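Local atomic coordinates of ofchtiv-allosamidin (Ostrinia furnacalis, PDB entry 6JMB), a protein that probably hydrolyses chitin as a group IV insect chitinase of glycosyl hydrolase family 18, here with its active site occupied by the inhibitor allosamidin. Residues L76-A81 and N117-D122; T192-G197 and P248-T253; T203-P208 and N305-P310. All blocks are in the same frame, centred on the assembly; numbering follows the deposited sequence.

Contact 1. Residues L76-A81 and N117-D122; sequences LKTLVA and NFDGLD
Thr78 and Asp119 meet at the start of two adjacent parallel strands, 77-83 and 120-124, of the TIM barrel; Asp119 opens the DGxDxDxE signature of family 18 chitinases. Asp119 N gives a nearly straight bond to Thr78 O (2.6 Å). In return, the anti lone pair of Asp119 OD2 takes Thr78 N at 2.8 Å, with an N-H...O angle of 172°. The carboxylate thus does the work of a main-chain acceptor at the residue just before strand 120-124. Thr78 OG1, set between its own backbone N and carbonyl carbon (chi1 59°), is turned to the same oxygen, OD2 of Asp119, which it meets from above the carboxylate plane at 3.1 Å, and Lys70 adds a salt bridge to it. Further along, Val80 N donates a hydrogen bond to Gly120 O, and Asp122 N one to Val80 O.

The side chains then part between the two surfaces of the barrel wall. Outward, Val80 sets its CB over the centre of the Phe118 ring, a CH-pi contact 3.6 Å from the centroid and 6° off the normal, while Val80 CG1 lies 4.0 Å from Leu121 CD1. Ile113 of helix 99-116, part of the beta-alpha-beta crossover between the strands, touches Val80, Phe118 and Leu121 from the helix side. Inward lie Leu79, Ala81 and Asp122. With no side chain on Gly120, Leu79 CD2 settles 3.4 Å from Gly120 N, a buried amide without a hydrogen-bond partner in the model. Asp122 comes about 4 Å from the bound allosamizoline at its nearest atoms. Tyr9 OH holds Asp122 OD2 and Thr162 OG1 holds OD1, fixing the carboxylate at both oxygens, and on the strand side Asp122 OD2 rests 3.8 Å from Ala81 CB.

Contact 2. Residues T192-G197 and P248-T253; sequences TYDMHG and PFYGRT. With AMI (allosamizoline), chain C.
Asp194 meets Tyr250 and Arg252 at the sugar-binding end of the TIM barrel, where the loop carrying the MxYDxxG motif of family 18 faces strand 243-256. The tight part centres on one oxygen, Asp194 OD1, which accepts three bonds. Tyr250 OH donates to it at 2.6 Å, coming from above the carboxylate plane. Arg252 approaches side-on with NE and NH2, both to OD1; NH2 stands 2.8 Å from Asp194 OD1 in a salt bridge, and the oxygen lies close to the guanidinium plane although carboxylate and guanidinium planes are turned 60° apart. This grip fixes the rotation of the carboxylate and presents OD2 to the inhibitor. Tyr193 packs closely here too, CD1 3.2 Å from Tyr250 OH. Its CG stands between backbone N and carbonyl carbon (chi1 38°), which lays the ring alongside Pro248, with Tyr193 CB 3.9 Å from Pro248 CB, and aims the hydroxyl into the pocket. Tyr193 OH lies 3.1 Å from allosamizoline C9 and makes a weak hydrogen bond to O7.

The looser side is that of the partly exposed His196, where Arg252 touches the loop by its aliphatic part, CD lying 3.5 Å from His196 O and 3.8 Å from Gly197 CA. Trp85 N supplies allosamizoline with another hydrogen bond, while the hydroxymethyl oxygen O6 on the cyclopentane ring donates to Asp194 OD2 at 2.6 Å.

Contact 3. Residues T203-P208 and N305-P310; sequences TGHNAP and NLAKVP
Pro208 and Ala307 bring their CA atoms to 4.8 Å where the loop between strand 187-190 and helix 226-235 passes the turn of the antiparallel hairpin 300-304/309-314, a turn closed by a G1 beta bulge in which Lys308 and Val309 both face Asp304. No direct hydrogen bond joins the two segments; apolar atoms and one water do. Ala307 points its CB between two loop residues, 3.6 Å from Pro208 CB and 3.7 Å from His205 CD2. Val309 crosses the imidazole and lays CG2 over the ring centre, a CH-pi contact 3.5 Å from the His205 centroid and 11° off the normal. With Val309 CG1 anti to the carbonyl carbon (chi1 -72°), the other methyl is left to meet the ring, while CG1 itself reaches Ala207 O at 3.5 Å. That carbonyl oxygen has its polar partner in Lys330 NZ.

The imidazole is tethered at both nitrogens. His205 NE2 bonds to Asp304 OD2, and Asp304 OD1 accepts from the backbone N of Leu306 and Ala307, so one carboxylate ties the ring to the hairpin turn. The hairpin lies between the barrel strands 243-256 and 341-345, where family 18 chitinases commonly carry an insertion domain. On the far end of the ring, a water 2.8 Å from His205 ND1 donates to Pro310 O at 2.7 Å.

How the contacts relate
Contact 1 comes first along the chain, in the wall of the TIM barrel; the segments of contacts 2 and 3 follow and alternate, 192-197 and 203-208 belonging to one loop. The centres of contacts 1 and 2 lie 25 Å apart, their nearest atoms about 9 Å, yet Asp122 of the first and Asp194 of the second both border the allosamizoline site. Contact 3 lies on the other side of the chain's centre from contact 1, 32 Å away between centres. The centres of contacts 2 and 3 are 10 Å apart, and Asn206 joins them: its OD1 probably accepts from Asp194 N, and its backbone O from Met195 N, linking the pocket to the outer hairpin.

Contact 1. Residues L76-A81 and N117-D122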
# COMPACT_ATOMS: atom_id res chain seq x y z
N LEU A 76 -7.20 0.22 19.01
CA LEU A 76 -6.38 0.00 17.83
C LEU A 76 -6.14 -1.49 17.62
O LEU A 76 -5.91 -2.24 18.57
CB LEU A 76 -5.03 0.69 18.04
CG LEU A 76 -3.98 0.53 16.94
CD1 LEU A 76 -4.40 1.29 15.69
CD2 LEU A 76 -2.63 1.02 17.44
N LYS A 77 -6.20 -1.91 16.36
CA LYS A 77 -5.80 -3.26 15.97
C LYS A 77 -4.43 -3.17 15.32
O LYS A 77 -4.21 -2.31 14.46
CB LYS A 77 -6.82 -3.87 15.01
CG LYS A 77 -8.22 -4.03 15.60
CD LYS A 77 -8.20 -4.92 16.83
CE LYS A 77 -9.60 -5.27 17.30
NZ LYS A 77 -9.57 -6.33 18.35
N THR A 78 -3.50 -4.03 15.75
CA THR A 78 -2.14 -4.03 15.24
C THR A 78 -1.86 -5.38 14.60
O THR A 78 -1.81 -6.40 15.29
CB THR A 78 -1.12 -3.77 16.36
OG1 THR A 78 -1.25 -4.77 17.38
CG2 THR A 78 -1.31 -2.39 16.96
N LEU A 79 -1.63 -5.38 13.29
CA LEU A 79 -1.38 -6.58 12.51
C LEU A 79 0.08 -6.62 12.07
O LEU A 79 0.76 -5.60 12.01
CB LEU A 79 -2.26 -6.61 11.26
CG LEU A 79 -3.76 -6.36 11.42
CD1 LEU A 79 -4.46 -6.61 10.09
CD2 LEU A 79 -4.35 -7.23 12.51
N VAL A 80 0.53 -7.81 11.71
CA VAL A 80 1.85 -7.99 11.10
C VAL A 80 1.62 -8.44 9.66
O VAL A 80 0.74 -9.26 9.38
CB VAL A 80 2.72 -8.97 11.91
CG1 VAL A 80 2.16 -10.41 11.88
CG2 VAL A 80 4.16 -8.93 11.45
N ALA A 81 2.37 -7.85 8.74
CA ALA A 81 2.25 -8.16 7.32
C ALA A 81 3.39 -9.06 6.87
O ALA A 81 4.56 -8.76 7.12
CB ALA A 81 2.25 -6.88 6.47
N ASN A 117 2.06 -10.00 20.60
CA ASN A 117 0.79 -9.32 20.90
C ASN A 117 0.19 -8.61 19.69
O ASN A 117 -0.46 -7.56 19.83
CB ASN A 117 0.89 -8.39 22.11
CG ASN A 117 -0.47 -8.06 22.69
OD1 ASN A 117 -1.37 -8.90 22.70
ND2 ASN A 117 -0.63 -6.83 23.16
N PHE A 118 0.37 -9.17 18.49
CA PHE A 118 -0.36 -8.70 17.33
C PHE A 118 -1.80 -9.19 17.38
O PHE A 118 -2.14 -10.15 18.08
CB PHE A 118 0.31 -9.19 16.04
CG PHE A 118 1.58 -8.47 15.69
CD1 PHE A 118 1.55 -7.21 15.11
CD2 PHE A 118 2.82 -9.06 15.93
CE1 PHE A 118 2.72 -6.55 14.79
CE2 PHE A 118 4.00 -8.41 15.60
CZ PHE A 118 3.96 -7.15 15.03
N ASP A 119 -2.67 -8.53 16.61
CA ASP A 119 -4.08 -8.88 16.56
C ASP A 119 -4.46 -9.65 15.31
O ASP A 119 -5.64 -9.99 15.13
CB ASP A 119 -4.94 -7.62 16.67
CG ASP A 119 -4.68 -6.87 17.94
OD1 ASP A 119 -5.03 -7.40 19.02
OD2 ASP A 119 -4.09 -5.77 17.87
N GLY A 120 -3.50 -9.95 14.45
CA GLY A 120 -3.79 -10.70 13.25
C GLY A 120 -2.68 -10.57 12.23
O GLY A 120 -1.62 -10.00 12.50
N LEU A 121 -2.95 -11.13 11.05
CA LEU A 121 -1.98 -11.27 9.98
C LEU A 121 -2.53 -10.64 8.71
O LEU A 121 -3.70 -10.85 8.36
CB LEU A 121 -1.72 -12.76 9.70
CG LEU A 121 -0.76 -13.09 8.56
CD1 LEU A 121 0.66 -12.69 8.91
CD2 LEU A 121 -0.83 -14.57 8.19
N ASP A 122 -1.68 -9.89 8.02
CA ASP A 122 -1.96 -9.39 6.69
C ASP A 122 -1.06 -10.13 5.72
O ASP A 122 0.16 -10.20 5.94
CB ASP A 122 -1.68 -7.88 6.62
CG ASP A 122 -1.97 -7.29 5.26
OD1 ASP A 122 -3.08 -7.51 4.73
OD2 ASP A 122 -1.08 -6.61 4.71

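Contact 2. Residues T192-G197 and P248-T253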
# COMPACT_ATOMS: atom_id res chain seq x y z
N THR A 192 -4.39 0.31 -4.83
CA THR A 192 -4.76 1.23 -5.90
C THR A 192 -3.74 2.37 -6.05
O THR A 192 -4.02 3.55 -5.87
CB THR A 192 -6.19 1.73 -5.70
OG1 THR A 192 -6.46 1.89 -4.30
CG2 THR A 192 -7.19 0.74 -6.29
N TYR A 193 -2.52 1.96 -6.40
CA TYR A 193 -1.40 2.86 -6.68
C TYR A 193 -0.38 2.03 -7.44
O TYR A 193 -0.63 0.88 -7.79
CB TYR A 193 -0.84 3.50 -5.40
CG TYR A 193 -0.82 2.57 -4.20
CD1 TYR A 193 0.08 1.52 -4.13
CD2 TYR A 193 -1.71 2.74 -3.15
CE1 TYR A 193 0.11 0.67 -3.03
CE2 TYR A 193 -1.69 1.91 -2.05
CZ TYR A 193 -0.78 0.87 -2.00
OH TYR A 193 -0.77 0.03 -0.92
N ASP A 194 0.78 2.63 -7.73
CA ASP A 194 1.75 2.03 -8.65
C ASP A 194 1.11 1.75 -10.01
O ASP A 194 1.51 0.82 -10.73
CB ASP A 194 2.40 0.76 -8.08
CG ASP A 194 3.03 1.00 -6.74
OD1 ASP A 194 3.66 2.05 -6.55
OD2 ASP A 194 2.89 0.12 -5.86
N MET A 195 0.11 2.55 -10.36
CA MET A 195 -0.57 2.38 -11.64
C MET A 195 0.38 2.64 -12.79
O MET A 195 0.32 1.96 -13.83
CB MET A 195 -1.76 3.33 -11.71
CG MET A 195 -2.81 3.05 -10.66
SD MET A 195 -3.83 1.65 -11.17
CE MET A 195 -4.83 1.40 -9.70
N HIS A 196 1.26 3.63 -12.62
CA HIS A 196 2.32 3.96 -13.55
C HIS A 196 3.54 4.35 -12.74
O HIS A 196 3.45 4.72 -11.57
CB HIS A 196 1.88 5.12 -14.45
CG HIS A 196 0.67 4.78 -15.26
ND1 HIS A 196 0.72 3.90 -16.32
CD2 HIS A 196 -0.63 5.14 -15.13
CE1 HIS A 196 -0.49 3.76 -16.83
NE2 HIS A 196 -1.32 4.50 -16.12
N GLY A 197 4.69 4.24 -13.38
CA GLY A 197 5.94 4.53 -12.71
C GLY A 197 7.07 4.55 -13.71
O GLY A 197 6.85 4.40 -14.92
N PRO A 248 -1.62 6.25 -1.85
CA PRO A 248 -0.17 6.35 -1.63
C PRO A 248 0.24 7.63 -0.90
O PRO A 248 -0.28 8.71 -1.18
CB PRO A 248 0.38 6.37 -3.06
CG PRO A 248 -0.69 7.14 -3.82
CD PRO A 248 -2.02 6.81 -3.15
N PHE A 249 1.20 7.51 0.02
CA PHE A 249 1.83 8.66 0.66
C PHE A 249 3.19 8.95 0.04
O PHE A 249 4.05 9.56 0.68
CB PHE A 249 1.98 8.43 2.17
CG PHE A 249 0.72 8.63 2.97
CD1 PHE A 249 -0.55 8.65 2.38
CD2 PHE A 249 0.81 8.81 4.34
CE1 PHE A 249 -1.69 8.84 3.16
CE2 PHE A 249 -0.32 8.99 5.12
CZ PHE A 249 -1.58 9.01 4.53
N TYR A 250 3.40 8.50 -1.19
CA TYR A 250 4.64 8.71 -1.91
C TYR A 250 4.26 9.01 -3.35
O TYR A 250 3.13 8.75 -3.78
CB TYR A 250 5.55 7.46 -1.86
CG TYR A 250 4.88 6.26 -2.49
CD1 TYR A 250 3.96 5.50 -1.77
CD2 TYR A 250 5.14 5.90 -3.80
CE1 TYR A 250 3.32 4.42 -2.34
CE2 TYR A 250 4.50 4.82 -4.39
CZ TYR A 250 3.59 4.08 -3.65
OH TYR A 250 2.95 3.00 -4.20
N GLY A 251 5.22 9.56 -4.09
CA GLY A 251 5.08 9.80 -5.51
C GLY A 251 6.14 9.04 -6.28
O GLY A 251 7.04 8.42 -5.70
N ARG A 252 6.03 9.09 -7.61
CA ARG A 252 6.99 8.44 -8.49
C ARG A 252 7.58 9.45 -9.45
O ARG A 252 6.91 10.42 -9.85
CB ARG A 252 6.36 7.23 -9.20
CG ARG A 252 5.97 6.14 -8.21
CD ARG A 252 5.63 4.82 -8.89
NE ARG A 252 5.57 3.74 -7.90
CZ ARG A 252 6.64 3.13 -7.39
NH1 ARG A 252 7.86 3.47 -7.79
NH2 ARG A 252 6.49 2.17 -6.48
N THR A 253 8.85 9.25 -9.80
CA THR A 253 9.64 10.28 -10.46
C THR A 253 10.25 9.76 -11.75
O THR A 253 10.63 8.58 -11.85
CB THR A 253 10.75 10.83 -9.54
OG1 THR A 253 11.79 9.86 -9.42
CG2 THR A 253 10.21 11.15 -8.14
C1 AMI C . 3.26 -1.99 -1.70
C2 AMI C . 3.94 -3.35 -1.24
C3 AMI C . 5.21 -2.94 -0.69
C4 AMI C . 5.61 -1.65 -1.53
C5 AMI C . 4.36 -0.91 -1.51
C6 AMI C . 4.29 0.22 -2.60
C7 AMI C . 2.12 -2.93 -0.05
C8 AMI C . 0.96 -4.41 1.67
C9 AMI C . 0.02 -2.08 1.14
N2 AMI C . 3.13 -3.86 -0.36
N7 AMI C . 1.04 -3.15 0.92
O3 AMI C . 6.16 -4.00 -0.78
O4 AMI C . 6.61 -0.83 -0.93
O6 AMI C . 4.56 -0.36 -3.86
O7 AMI C . 2.20 -1.76 -0.75

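Contact 3. Residues T203-P208 and N305-P310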
# COMPACT_ATOMS: atom_id res chain seq x y z
N THR A 203 5.59 9.26 -18.97
CA THR A 203 5.15 9.68 -17.65
C THR A 203 3.69 9.27 -17.43
O THR A 203 2.91 9.14 -18.38
CB THR A 203 5.26 11.20 -17.51
OG1 THR A 203 4.45 11.83 -18.51
CG2 THR A 203 6.71 11.66 -17.65
N GLY A 204 3.34 9.06 -16.18
CA GLY A 204 1.98 8.67 -15.84
C GLY A 204 1.80 8.81 -14.34
O GLY A 204 2.76 8.96 -13.58
N HIS A 205 0.54 8.78 -13.93
CA HIS A 205 0.21 9.02 -12.54
C HIS A 205 0.33 7.75 -11.71
O HIS A 205 -0.02 6.65 -12.16
CB HIS A 205 -1.19 9.61 -12.39
CG HIS A 205 -1.36 10.91 -13.12
ND1 HIS A 205 -0.58 12.02 -12.87
CD2 HIS A 205 -2.23 11.27 -14.09
CE1 HIS A 205 -0.97 13.01 -13.66
NE2 HIS A 205 -1.97 12.58 -14.41
N ASN A 206 0.82 7.92 -10.49
CA ASN A 206 0.93 6.81 -9.56
C ASN A 206 -0.44 6.28 -9.17
O ASN A 206 -0.64 5.07 -9.04
CB ASN A 206 1.71 7.31 -8.34
CG ASN A 206 2.04 6.23 -7.34
OD1 ASN A 206 2.30 5.07 -7.70
ND2 ASN A 206 2.08 6.61 -6.07
N ALA A 207 -1.41 7.18 -9.00
CA ALA A 207 -2.75 6.78 -8.59
C ALA A 207 -3.80 7.69 -9.20
O ALA A 207 -4.54 8.36 -8.47
CB ALA A 207 -2.84 6.80 -7.06
N PRO A 208 -3.93 7.72 -10.52
CA PRO A 208 -5.01 8.52 -11.12
C PRO A 208 -6.36 7.92 -10.76
O PRO A 208 -6.53 6.71 -10.75
CB PRO A 208 -4.74 8.39 -12.62
CG PRO A 208 -4.10 7.04 -12.76
CD PRO A 208 -3.31 6.80 -11.49
N ASN A 305 -6.90 17.51 -14.43
CA ASN A 305 -8.31 17.61 -14.06
C ASN A 305 -9.16 16.50 -14.66
O ASN A 305 -10.37 16.48 -14.44
CB ASN A 305 -8.87 18.98 -14.43
CG ASN A 305 -10.01 19.40 -13.53
OD1 ASN A 305 -10.22 18.84 -12.45
ND2 ASN A 305 -10.77 20.40 -13.98
N LEU A 306 -8.55 15.58 -15.41
CA LEU A 306 -9.22 14.34 -15.77
C LEU A 306 -8.99 13.29 -14.69
O LEU A 306 -9.95 12.66 -14.21
CB LEU A 306 -8.71 13.85 -17.12
CG LEU A 306 -8.91 14.79 -18.31
CD1 LEU A 306 -8.27 14.22 -19.57
CD2 LEU A 306 -10.39 15.04 -18.53
N ALA A 307 -7.74 13.13 -14.26
CA ALA A 307 -7.35 12.10 -13.31
C ALA A 307 -7.50 12.53 -11.85
O ALA A 307 -7.48 11.67 -10.96
CB ALA A 307 -5.90 11.67 -13.56
N LYS A 308 -7.65 13.83 -11.60
CA LYS A 308 -7.86 14.39 -10.26
C LYS A 308 -6.62 14.24 -9.37
O LYS A 308 -6.73 14.00 -8.17
CB LYS A 308 -9.11 13.84 -9.56
CG LYS A 308 -10.33 13.71 -10.46
CD LYS A 308 -10.75 15.05 -11.04
CE LYS A 308 -11.93 14.86 -11.97
NZ LYS A 308 -12.36 16.15 -12.58
N VAL A 309 -5.44 14.41 -9.96
CA VAL A 309 -4.18 14.29 -9.22
C VAL A 309 -3.21 15.35 -9.71
O VAL A 309 -3.26 15.79 -10.87
CB VAL A 309 -3.53 12.90 -9.39
CG1 VAL A 309 -4.32 11.85 -8.63
CG2 VAL A 309 -3.39 12.55 -10.86
N PRO A 310 -2.29 15.76 -8.84
CA PRO A 310 -1.27 16.74 -9.24
C PRO A 310 -0.03 16.06 -9.81
O PRO A 310 0.25 14.89 -9.57
CB PRO A 310 -0.91 17.40 -7.90
CG PRO A 310 -1.00 16.25 -6.94
CD PRO A 310 -2.18 15.42 -7.41
O HOH W 1 -0.12 12.23 -10.07